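Local coordinates for 3-keto-5-aminohexanoate cleavage protein (Archaeoglobus fulgidus, PDB 3LOT) that probably catalyses the zinc-dependent cleavage of 3-keto-5-aminohexanoate or a related beta-keto acid within a TIM-barrel fold, at residues 111-116 and 172-177; 180-185 and 220-225; 197-202 and 230-235. One frame throughout, in Å; residues are numbered along the deposited sequence.

Contact 1. Residues 111-116 and 172-177; sequences IATFNM and ELECYD
Asn115 lays its amide obliquely across Glu174, with OD1 resting 3.3 Å from Glu174 CB. The same OD1 takes a weak hydrogen bond from the phenol of Tyr176, with OH 3.3 Å away; OD1 lies at the edge of the ring, near its plane, and amide and ring planes differ by 29°. CG of Asn115 stands beside the backbone N (chi1 -61°), which swings the amide over the neighbouring strand, while ND2 bonds to O1 of an unidentified ligand, probably from the crystallisation liquor. Replacing Asn115 by an alanine would probably leave the Tyr176 hydroxyl without this acceptor and the ligand oxygen without the amide N-H. Glu174 bends at chi2 and folds its carboxylate toward Thr113; it has two modelled conformers, so the tight approach is doubtful. Its OE1 bonds to Gln200 NE2. On the opposite face, Phe114 and Leu173 run side by side, and Leu173 CD2 comes obliquely to the ring, 3.6 Å from Phe114 CD1. Met116, a selenomethionine, has a bent chain that brings SE to 3.8 Å from Leu173 CD2. Between the two faces, the parallel strands are joined by Glu172 N to Ala112 O (3.0 Å), Glu174 N to Phe114 O (2.9 Å) and Met116 N to Glu174 O (3.0 Å). The Thr113 side chain lies about 5 Å from the zinc ion, so its face lines the metal pocket. On the other, helix 154-166 covers Phe114 and helix 178-189 covers Met116 and Leu173, while strands 82-85 and 197-203 flank the pair.

Contact 2. Residues 180-185 and 220-225; sequences QIYNTA and KQTADR
The Tyr182 ring and the Arg225 guanidinium meet at their polar ends, and neither lays a face on the other: their planes stand 56° apart. The tyrosine OH sits at the guanidinium's edge, almost exactly in its plane, and accepts a hydrogen bond from Arg225 NH2 at 3.0 Å. Water 1 lies at the edge of both flat groups. It is 2.9 Å from Tyr182 OH and accepts from Arg225 NH1 at 3.2 Å, so hydroxyl, water and guanidinium close a small ring of polar contacts. Arg225 has CG anti to its backbone N and runs on extended before bending at chi3 (55°), which turns the guanidinium across to the tyrosine. It was modelled in two conformers, so this grip describes one of them and may not be permanent. Nearer the backbone, the Tyr182 ring crosses Thr222 at about a right angle, with CE2 4.0 Å from the Thr222 CG2 methyl, an oblique approach to the ring.

Between the helix bodies the contact is made by small groups. Ile181 puts CG2 against the backbone of Ala223, 3.8 Å from its CA, and 4.1 Å from its CB; the same CG2 touches Thr222 CG2 at 3.9 Å. Thr222 OG1 bonds back to Phe218 O in its own helix, and in that rotamer CG2 faces the neighbour. The short axes pass 9.7 Å apart, 19° from parallel.

This is packing between two outer helices of the barrel, away from the zinc site. Tyr182 also packs on Gly210 of a second subunit, where its OH makes a weak hydrogen bond to Asp215, and Arg225 touches Arg229 of a fourth; inward, Ile181 presses on Phe201 of strand 197-203 and Ala223 on Tyr232 of strand 232-238.

Contact 3. Residues 197-202 and 230-235; sequences LRLQFI and ENYTWS
Phe201 is the large bump where it meets Trp234 and Tyr232, on the helix-facing side of strands 197-203 and 232-238, the parallel pair of a beta-alpha-beta unit in the barrel wall. Its ring sits in the corner made by the two aromatics, with CZ 4.3 Å from Tyr232 CE2 and CD2 only 3.4 Å from Trp234 CE3. Phe201 and the tryptophan's six-membered ring lie with planes at 30°, slid so far apart that they barely overlap; Phe201 CE2 hovers over one indole face near its rim. Trp234 can offer that face because CG takes the position between backbone N and carbonyl carbon (chi1 63°). Next along, Leu199 crosses Tyr232 at about a right angle, with CG seated 3.8 Å from CD2 of the tyrosine.

The other face is polar. Arg198 bends at chi2 and spreads its guanidinium over Ser235, whose CB lies 3.6 Å from NH2, while NH1 gives a hydrogen bond to Thr233 OG1 (3.0 Å) and a salt bridge to Asp256. Gln200 turns its amide so that OE1 receives the hydroxyl of Ser235, OG to OE1 2.9 Å, and NE2 bonds to Glu174 OE1 on the next strand; the Gln200 side chain is about 7 Å from the zinc ion.

Main-chain bonds run the length of the pair; Leu199 N to Thr233 O, at 175°, is almost straight. At the N-terminal end, Leu197 O accepts hydrogen bonds from Thr233 N and from water 2, which stands 2.8 Å from Thr233 OG1.

Reading from the N terminus, contact 1 opens at 111-116 and closes at 172-177 over a loop of 55 residues, before the others begin. Contact 2 then opens in helix 178-189 and contact 3 in strand 197-203; contact 2 closes in helix 213-226 and contact 3 in strand 232-238, so these two cross. Contacts 1 and 3 share the sheet, strands 170-175 and 197-203 being neighbours joined by Leu173 N to Arg198 O. Contact 2 lies outside, on the helix layer: Asn183 ND2 reaches Met116 O of contact 1, and Asp224 OD1 holds the Tyr232 hydroxyl of contact 3, fastening helices to the barrel wall.

Contact 1. Residues 111-116 and 172-177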
loop_
_atom_site.group_PDB
_atom_site.type_symbol
_atom_site.label_atom_id
_atom_site.label_comp_id
_atom_site.label_asym_id
_atom_site.label_seq_id
_atom_site.Cartn_x
_atom_site.Cartn_y
_atom_site.Cartn_z
ATOM N N ILE D 111 -33.491 -1.834 -3.899
ATOM C CA ILE D 111 -32.131 -1.320 -3.999
ATOM C C ILE D 111 -31.978 -0.802 -5.442
ATOM O O ILE D 111 -32.623 -1.316 -6.386
ATOM C CB ILE D 111 -31.115 -2.440 -3.593
ATOM C CG1 ILE D 111 -29.660 -1.952 -3.634
ATOM C CG2 ILE D 111 -31.300 -3.738 -4.472
ATOM C CD1 ILE D 111 -28.762 -2.765 -2.784
ATOM N N ALA D 112 -31.203 0.254 -5.610
ATOM C CA ALA D 112 -30.915 0.796 -6.931
ATOM C C ALA D 112 -29.534 1.448 -6.948
ATOM O O ALA D 112 -29.000 1.799 -5.893
ATOM C CB ALA D 112 -31.947 1.761 -7.376
ATOM N N THR D 113 -28.937 1.576 -8.128
ATOM C CA THR D 113 -27.563 2.039 -8.146
ATOM C C THR D 113 -27.554 3.565 -8.011
ATOM O O THR D 113 -28.517 4.226 -8.375
ATOM C CB THR D 113 -26.745 1.511 -9.355
ATOM O OG1 THR D 113 -27.276 1.962 -10.593
ATOM C CG2 THR D 113 -26.762 0.018 -9.349
ATOM N N PHE D 114 -26.443 4.075 -7.478
ATOM C CA PHE D 114 -26.274 5.444 -7.011
ATOM C C PHE D 114 -24.799 5.759 -7.276
ATOM O O PHE D 114 -23.971 5.508 -6.418
ATOM C CB PHE D 114 -26.559 5.471 -5.493
ATOM C CG PHE D 114 -26.829 6.829 -4.915
ATOM C CD1 PHE D 114 -25.844 7.777 -4.868
ATOM C CD2 PHE D 114 -28.062 7.111 -4.374
ATOM C CE1 PHE D 114 -26.078 9.007 -4.282
ATOM C CE2 PHE D 114 -28.334 8.327 -3.767
ATOM C CZ PHE D 114 -27.340 9.305 -3.704
ATOM N N ASN D 115 -24.513 6.266 -8.478
ATOM C CA ASN D 115 -23.162 6.640 -8.943
ATOM C C ASN D 115 -22.553 7.909 -8.292
ATOM O O ASN D 115 -23.194 8.975 -8.226
ATOM C CB ASN D 115 -23.239 6.789 -10.419
ATOM C CG ASN D 115 -23.639 5.490 -11.071
ATOM O OD1 ASN D 115 -22.785 4.602 -11.258
ATOM N ND2 ASN D 115 -24.949 5.344 -11.405
HETATM N N MSE D 116 -21.336 7.775 -7.787
HETATM C CA MSE D 116 -20.819 8.748 -6.794
HETATM C C MSE D 116 -19.868 9.827 -7.299
HETATM O O MSE D 116 -19.192 10.467 -6.490
HETATM C CB MSE D 116 -20.145 7.972 -5.669
HETATM C CG MSE D 116 -21.079 7.237 -4.831
HETATM SE SE MSE D 116 -22.229 8.443 -3.839
HETATM C CE MSE D 116 -20.970 9.690 -3.163
ATOM N N GLU D 172 -27.075 1.649 -3.615
ATOM C CA GLU D 172 -25.857 0.906 -3.849
ATOM C C GLU D 172 -24.927 1.889 -4.522
ATOM O O GLU D 172 -25.186 2.295 -5.646
ATOM C CB GLU D 172 -26.105 -0.278 -4.756
ATOM C CG GLU D 172 -24.827 -1.051 -5.046
ATOM C CD GLU D 172 -25.047 -2.302 -5.836
ATOM O OE1 GLU D 172 -25.121 -2.198 -7.063
ATOM O OE2 GLU D 172 -25.056 -3.388 -5.241
ATOM N N LEU D 173 -23.821 2.213 -3.849
ATOM C CA LEU D 173 -23.074 3.428 -4.137
ATOM C C LEU D 173 -21.918 3.038 -5.015
ATOM O O LEU D 173 -20.967 2.455 -4.537
ATOM C CB LEU D 173 -22.585 4.046 -2.835
ATOM C CG LEU D 173 -23.696 4.443 -1.822
ATOM C CD1 LEU D 173 -23.064 4.664 -0.474
ATOM C CD2 LEU D 173 -24.418 5.701 -2.304
ATOM N N GLU D 174 -22.004 3.394 -6.282
ATOM C CA GLU D 174 -21.064 2.900 -7.268
ATOM C C GLU D 174 -19.878 3.840 -7.220
ATOM O O GLU D 174 -20.062 5.071 -7.301
ATOM C CB GLU D 174 -21.687 2.909 -8.659
ATOM C CG GLU D 174 -23.138 2.404 -8.721
ATOM C CD GLU D 174 -23.320 0.968 -8.264
ATOM O OE1 GLU D 174 -22.339 0.188 -8.266
ATOM O OE2 GLU D 174 -24.466 0.621 -7.886
ATOM N N CYS D 175 -18.701 3.272 -7.002
ATOM C CA CYS D 175 -17.468 4.019 -6.990
ATOM C C CYS D 175 -16.461 3.502 -8.013
ATOM O O CYS D 175 -16.086 2.342 -7.977
ATOM C CB CYS D 175 -16.805 3.959 -5.624
ATOM S SG CYS D 175 -17.857 4.674 -4.289
ATOM N N TYR D 176 -16.021 4.403 -8.886
ATOM C CA TYR D 176 -15.123 4.082 -10.004
ATOM C C TYR D 176 -13.707 4.633 -9.817
ATOM O O TYR D 176 -12.872 4.542 -10.743
ATOM C CB TYR D 176 -15.650 4.648 -11.326
ATOM C CG TYR D 176 -16.989 4.138 -11.797
ATOM C CD1 TYR D 176 -18.162 4.601 -11.218
ATOM C CD2 TYR D 176 -17.077 3.259 -12.865
ATOM C CE1 TYR D 176 -19.419 4.171 -11.671
ATOM C CE2 TYR D 176 -18.305 2.806 -13.321
ATOM C CZ TYR D 176 -19.478 3.273 -12.725
ATOM O OH TYR D 176 -20.694 2.810 -13.163
ATOM N N ASP D 177 -13.445 5.254 -8.657
ATOM C CA ASP D 177 -12.140 5.860 -8.385
ATOM C C ASP D 177 -12.051 6.200 -6.880
ATOM O O ASP D 177 -13.059 6.222 -6.161
ATOM C CB ASP D 177 -11.991 7.157 -9.196
ATOM C CG ASP D 177 -10.590 7.404 -9.694
ATOM O OD1 ASP D 177 -9.574 6.911 -9.121
ATOM O OD2 ASP D 177 -10.505 8.149 -10.702
#

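Contact 2. Residues 180-185 and 220-225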
loop_
_atom_site.group_PDB
_atom_site.type_symbol
_atom_site.label_atom_id
_atom_site.label_comp_id
_atom_site.label_asym_id
_atom_site.label_seq_id
_atom_site.Cartn_x
_atom_site.Cartn_y
_atom_site.Cartn_z
ATOM N N GLN D 180 -14.072 9.155 -5.585
ATOM C CA GLN D 180 -15.497 8.825 -5.402
ATOM C C GLN D 180 -15.793 8.142 -4.057
ATOM O O GLN D 180 -16.902 8.264 -3.500
ATOM C CB GLN D 180 -15.985 7.954 -6.578
ATOM C CG GLN D 180 -15.913 8.709 -7.929
ATOM C CD GLN D 180 -16.672 8.044 -9.060
ATOM O OE1 GLN D 180 -17.283 6.982 -8.903
ATOM N NE2 GLN D 180 -16.631 8.672 -10.227
ATOM N N ILE D 181 -14.798 7.455 -3.504
ATOM C CA ILE D 181 -14.915 6.994 -2.114
ATOM C C ILE D 181 -14.848 8.207 -1.173
ATOM O O ILE D 181 -15.605 8.324 -0.215
ATOM C CB ILE D 181 -13.853 5.968 -1.761
ATOM C CG1 ILE D 181 -13.879 4.804 -2.804
ATOM C CG2 ILE D 181 -14.058 5.516 -0.320
ATOM C CD1 ILE D 181 -13.030 3.553 -2.424
ATOM N N TYR D 182 -13.952 9.129 -1.477
ATOM C CA TYR D 182 -13.885 10.406 -0.781
ATOM C C TYR D 182 -15.217 11.125 -0.871
ATOM O O TYR D 182 -15.688 11.638 0.150
ATOM C CB TYR D 182 -12.746 11.287 -1.284
ATOM C CG TYR D 182 -11.420 11.070 -0.529
ATOM C CD1 TYR D 182 -11.159 11.734 0.705
ATOM C CD2 TYR D 182 -10.486 10.201 -0.998
ATOM C CE1 TYR D 182 -9.989 11.533 1.405
ATOM C CE2 TYR D 182 -9.318 9.975 -0.306
ATOM C CZ TYR D 182 -9.050 10.665 0.880
ATOM O OH TYR D 182 -7.854 10.467 1.536
ATOM N N ASN D 183 -15.796 11.170 -2.085
ATOM C CA ASN D 183 -17.127 11.766 -2.249
ATOM C C ASN D 183 -18.156 11.046 -1.337
ATOM O O ASN D 183 -18.988 11.703 -0.671
ATOM C CB ASN D 183 -17.628 11.739 -3.697
ATOM C CG ASN D 183 -16.787 12.589 -4.678
ATOM O OD1 ASN D 183 -15.864 13.325 -4.283
ATOM N ND2 ASN D 183 -17.098 12.445 -5.998
ATOM N N THR D 184 -18.097 9.703 -1.331
ATOM C CA THR D 184 -18.984 8.894 -0.500
ATOM C C THR D 184 -18.878 9.218 1.003
ATOM O O THR D 184 -19.916 9.404 1.685
ATOM C CB THR D 184 -18.783 7.412 -0.792
ATOM O OG1 THR D 184 -19.047 7.184 -2.190
ATOM C CG2 THR D 184 -19.667 6.544 0.119
ATOM N N ALA D 185 -17.641 9.326 1.498
ATOM C CA ALA D 185 -17.382 9.707 2.889
ATOM C C ALA D 185 -17.998 11.048 3.219
ATOM O O ALA D 185 -18.636 11.211 4.247
ATOM C CB ALA D 185 -15.901 9.759 3.188
ATOM N N LYS D 220 -10.571 -0.482 -1.256
ATOM C CA LYS D 220 -11.191 -1.021 -0.056
ATOM C C LYS D 220 -10.584 -0.373 1.181
ATOM O O LYS D 220 -11.303 -0.006 2.101
ATOM C CB LYS D 220 -11.083 -2.569 -0.022
ATOM C CG LYS D 220 -11.760 -3.231 1.214
ATOM C CD LYS D 220 -10.828 -3.496 2.337
ATOM C CE LYS D 220 -11.532 -4.304 3.471
ATOM N NZ LYS D 220 -10.599 -4.638 4.570
ATOM N N GLN D 221 -9.264 -0.245 1.199
ATOM C CA GLN D 221 -8.556 0.407 2.327
ATOM C C GLN D 221 -8.955 1.872 2.482
ATOM O O GLN D 221 -9.043 2.387 3.603
ATOM C CB GLN D 221 -7.052 0.308 2.151
ATOM C CG GLN D 221 -6.512 -1.083 2.289
ATOM C CD GLN D 221 -5.014 -1.140 1.951
ATOM O OE1 GLN D 221 -4.508 -0.281 1.215
ATOM N NE2 GLN D 221 -4.298 -2.183 2.468
ATOM N N THR D 222 -9.231 2.551 1.367
ATOM C CA THR D 222 -9.714 3.938 1.452
ATOM C C THR D 222 -11.084 3.987 2.132
ATOM O O THR D 222 -11.335 4.831 2.994
ATOM C CB THR D 222 -9.753 4.625 0.059
ATOM O OG1 THR D 222 -8.444 4.590 -0.502
ATOM C CG2 THR D 222 -10.252 6.076 0.153
ATOM N N ALA D 223 -11.977 3.088 1.736
ATOM C CA ALA D 223 -13.303 2.998 2.368
ATOM C C ALA D 223 -13.195 2.675 3.876
ATOM O O ALA D 223 -13.869 3.305 4.712
ATOM C CB ALA D 223 -14.187 1.955 1.636
ATOM N N ASP D 224 -12.350 1.715 4.231
ATOM C CA ASP D 224 -12.121 1.402 5.650
ATOM C C ASP D 224 -11.710 2.649 6.435
ATOM O O ASP D 224 -12.260 2.934 7.525
ATOM C CB ASP D 224 -11.017 0.352 5.817
ATOM C CG ASP D 224 -11.428 -1.062 5.441
ATOM O OD1 ASP D 224 -12.630 -1.341 5.218
ATOM O OD2 ASP D 224 -10.503 -1.939 5.394
ATOM N N ARG D 225 -10.773 3.416 5.891
ATOM C CA ARG D 225 -10.176 4.489 6.643
ATOM C C ARG D 225 -11.041 5.750 6.680
ATOM O O ARG D 225 -10.972 6.497 7.634
ATOM C CB ARG D 225 -8.820 4.833 6.056
ATOM C CG ARG D 225 -8.014 5.776 6.888
ATOM C CD ARG D 225 -6.677 6.037 6.202
ATOM N NE ARG D 225 -6.848 6.513 4.828
ATOM C CZ ARG D 225 -7.052 7.807 4.489
ATOM N NH1 ARG D 225 -7.151 8.767 5.423
ATOM N NH2 ARG D 225 -7.182 8.135 3.221
HETATM O O HOH W 1 -7.903 11.650 4.237
#

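Contact 3. Residues 197-202 and 230-235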
loop_
_atom_site.group_PDB
_atom_site.type_symbol
_atom_site.label_atom_id
_atom_site.label_comp_id
_atom_site.label_asym_id
_atom_site.label_seq_id
_atom_site.Cartn_x
_atom_site.Cartn_y
_atom_site.Cartn_z
ATOM N N LEU D 197 -23.600 1.652 4.785
ATOM C CA LEU D 197 -23.578 1.933 3.382
ATOM C C LEU D 197 -23.300 0.641 2.613
ATOM O O LEU D 197 -22.698 -0.299 3.130
ATOM C CB LEU D 197 -22.493 2.958 3.065
ATOM C CG LEU D 197 -22.459 4.250 3.907
ATOM C CD1 LEU D 197 -21.306 5.092 3.417
ATOM C CD2 LEU D 197 -23.756 5.022 3.851
ATOM N N ARG D 198 -23.780 0.608 1.387
ATOM C CA ARG D 198 -23.453 -0.444 0.440
ATOM C C ARG D 198 -22.672 0.164 -0.697
ATOM O O ARG D 198 -23.217 0.947 -1.450
ATOM C CB ARG D 198 -24.739 -1.091 -0.070
ATOM C CG ARG D 198 -24.529 -2.219 -1.089
ATOM C CD ARG D 198 -23.644 -3.306 -0.590
ATOM N NE ARG D 198 -23.695 -4.458 -1.495
ATOM C CZ ARG D 198 -23.070 -5.622 -1.290
ATOM N NH1 ARG D 198 -22.370 -5.819 -0.205
ATOM N NH2 ARG D 198 -23.158 -6.609 -2.185
ATOM N N LEU D 199 -21.411 -0.242 -0.850
ATOM C CA LEU D 199 -20.538 0.283 -1.911
ATOM C C LEU D 199 -20.242 -0.790 -2.949
ATOM O O LEU D 199 -20.084 -1.961 -2.641
ATOM C CB LEU D 199 -19.155 0.770 -1.367
ATOM C CG LEU D 199 -18.945 1.732 -0.185
ATOM C CD1 LEU D 199 -17.668 2.610 -0.350
ATOM C CD2 LEU D 199 -20.118 2.595 0.073
ATOM N N GLN D 200 -20.075 -0.371 -4.183
ATOM C CA GLN D 200 -19.586 -1.246 -5.190
ATOM C C GLN D 200 -18.394 -0.598 -5.890
ATOM O O GLN D 200 -18.449 0.553 -6.326
ATOM C CB GLN D 200 -20.696 -1.548 -6.143
ATOM C CG GLN D 200 -20.333 -2.481 -7.284
ATOM C CD GLN D 200 -21.456 -3.427 -7.535
ATOM O OE1 GLN D 200 -21.332 -4.613 -7.297
ATOM N NE2 GLN D 200 -22.604 -2.886 -7.938
ATOM N N PHE D 201 -17.312 -1.329 -5.948
ATOM C CA PHE D 201 -16.085 -0.828 -6.507
ATOM C C PHE D 201 -16.044 -1.334 -7.946
ATOM O O PHE D 201 -16.199 -2.541 -8.151
ATOM C CB PHE D 201 -14.907 -1.382 -5.734
ATOM C CG PHE D 201 -14.896 -1.035 -4.257
ATOM C CD1 PHE D 201 -15.339 0.175 -3.793
ATOM C CD2 PHE D 201 -14.332 -1.920 -3.341
ATOM C CE1 PHE D 201 -15.244 0.486 -2.441
ATOM C CE2 PHE D 201 -14.261 -1.598 -1.991
ATOM C CZ PHE D 201 -14.729 -0.406 -1.552
ATOM N N ILE D 202 -15.922 -0.429 -8.922
ATOM C CA ILE D 202 -15.965 -0.787 -10.353
ATOM C C ILE D 202 -14.613 -0.495 -11.007
ATOM O O ILE D 202 -14.137 0.653 -11.042
ATOM C CB ILE D 202 -17.086 -0.076 -11.092
ATOM C CG1 ILE D 202 -18.441 -0.328 -10.344
ATOM C CG2 ILE D 202 -17.177 -0.567 -12.554
ATOM C CD1 ILE D 202 -19.718 0.010 -11.147
ATOM N N GLU D 230 -16.934 -0.952 10.149
ATOM C CA GLU D 230 -18.200 -1.340 10.766
ATOM C C GLU D 230 -19.370 -0.605 10.069
ATOM O O GLU D 230 -20.509 -1.000 10.245
ATOM C CB GLU D 230 -18.158 -1.116 12.302
ATOM N N ASN D 231 -19.076 0.394 9.211
ATOM C CA ASN D 231 -20.119 1.228 8.633
ATOM C C ASN D 231 -20.495 0.899 7.182
ATOM O O ASN D 231 -21.376 1.538 6.635
ATOM C CB ASN D 231 -19.736 2.707 8.755
ATOM C CG ASN D 231 -19.687 3.188 10.192
ATOM O OD1 ASN D 231 -18.846 4.020 10.558
ATOM N ND2 ASN D 231 -20.567 2.686 11.004
ATOM N N TYR D 232 -19.859 -0.092 6.539
ATOM C CA TYR D 232 -20.234 -0.424 5.149
ATOM C C TYR D 232 -20.030 -1.887 4.804
ATOM O O TYR D 232 -19.314 -2.589 5.498
ATOM C CB TYR D 232 -19.499 0.447 4.132
ATOM C CG TYR D 232 -18.078 0.010 3.837
ATOM C CD1 TYR D 232 -17.052 0.204 4.776
ATOM C CD2 TYR D 232 -17.745 -0.564 2.625
ATOM C CE1 TYR D 232 -15.759 -0.178 4.505
ATOM C CE2 TYR D 232 -16.429 -0.963 2.343
ATOM C CZ TYR D 232 -15.443 -0.769 3.292
ATOM O OH TYR D 232 -14.149 -1.174 3.058
ATOM N N THR D 233 -20.708 -2.333 3.742
ATOM C CA THR D 233 -20.368 -3.578 3.050
ATOM C C THR D 233 -20.064 -3.233 1.579
ATOM O O THR D 233 -20.422 -2.155 1.086
ATOM C CB THR D 233 -21.469 -4.665 3.162
ATOM O OG1 THR D 233 -22.593 -4.316 2.343
ATOM C CG2 THR D 233 -21.908 -4.859 4.616
ATOM N N TRP D 234 -19.384 -4.132 0.889
ATOM C CA TRP D 234 -18.933 -3.836 -0.474
ATOM C C TRP D 234 -18.960 -5.036 -1.406
ATOM O O TRP D 234 -18.843 -6.186 -0.988
ATOM C CB TRP D 234 -17.530 -3.224 -0.470
ATOM C CG TRP D 234 -16.457 -4.136 0.073
ATOM C CD1 TRP D 234 -16.202 -4.418 1.382
ATOM C CD2 TRP D 234 -15.483 -4.852 -0.691
ATOM N NE1 TRP D 234 -15.142 -5.301 1.480
ATOM C CE2 TRP D 234 -14.670 -5.559 0.220
ATOM C CE3 TRP D 234 -15.227 -4.964 -2.042
ATOM C CZ2 TRP D 234 -13.639 -6.399 -0.195
ATOM C CZ3 TRP D 234 -14.162 -5.728 -2.451
ATOM C CH2 TRP D 234 -13.389 -6.462 -1.516
ATOM N N SER D 235 -19.133 -4.711 -2.676
ATOM C CA SER D 235 -19.057 -5.635 -3.788
ATOM C C SER D 235 -18.070 -5.055 -4.769
ATOM O O SER D 235 -17.673 -3.880 -4.688
ATOM C CB SER D 235 -20.452 -5.759 -4.438
ATOM O OG SER D 235 -20.485 -6.704 -5.511
HETATM O O HOH W 2 -24.481 -2.547 3.344
#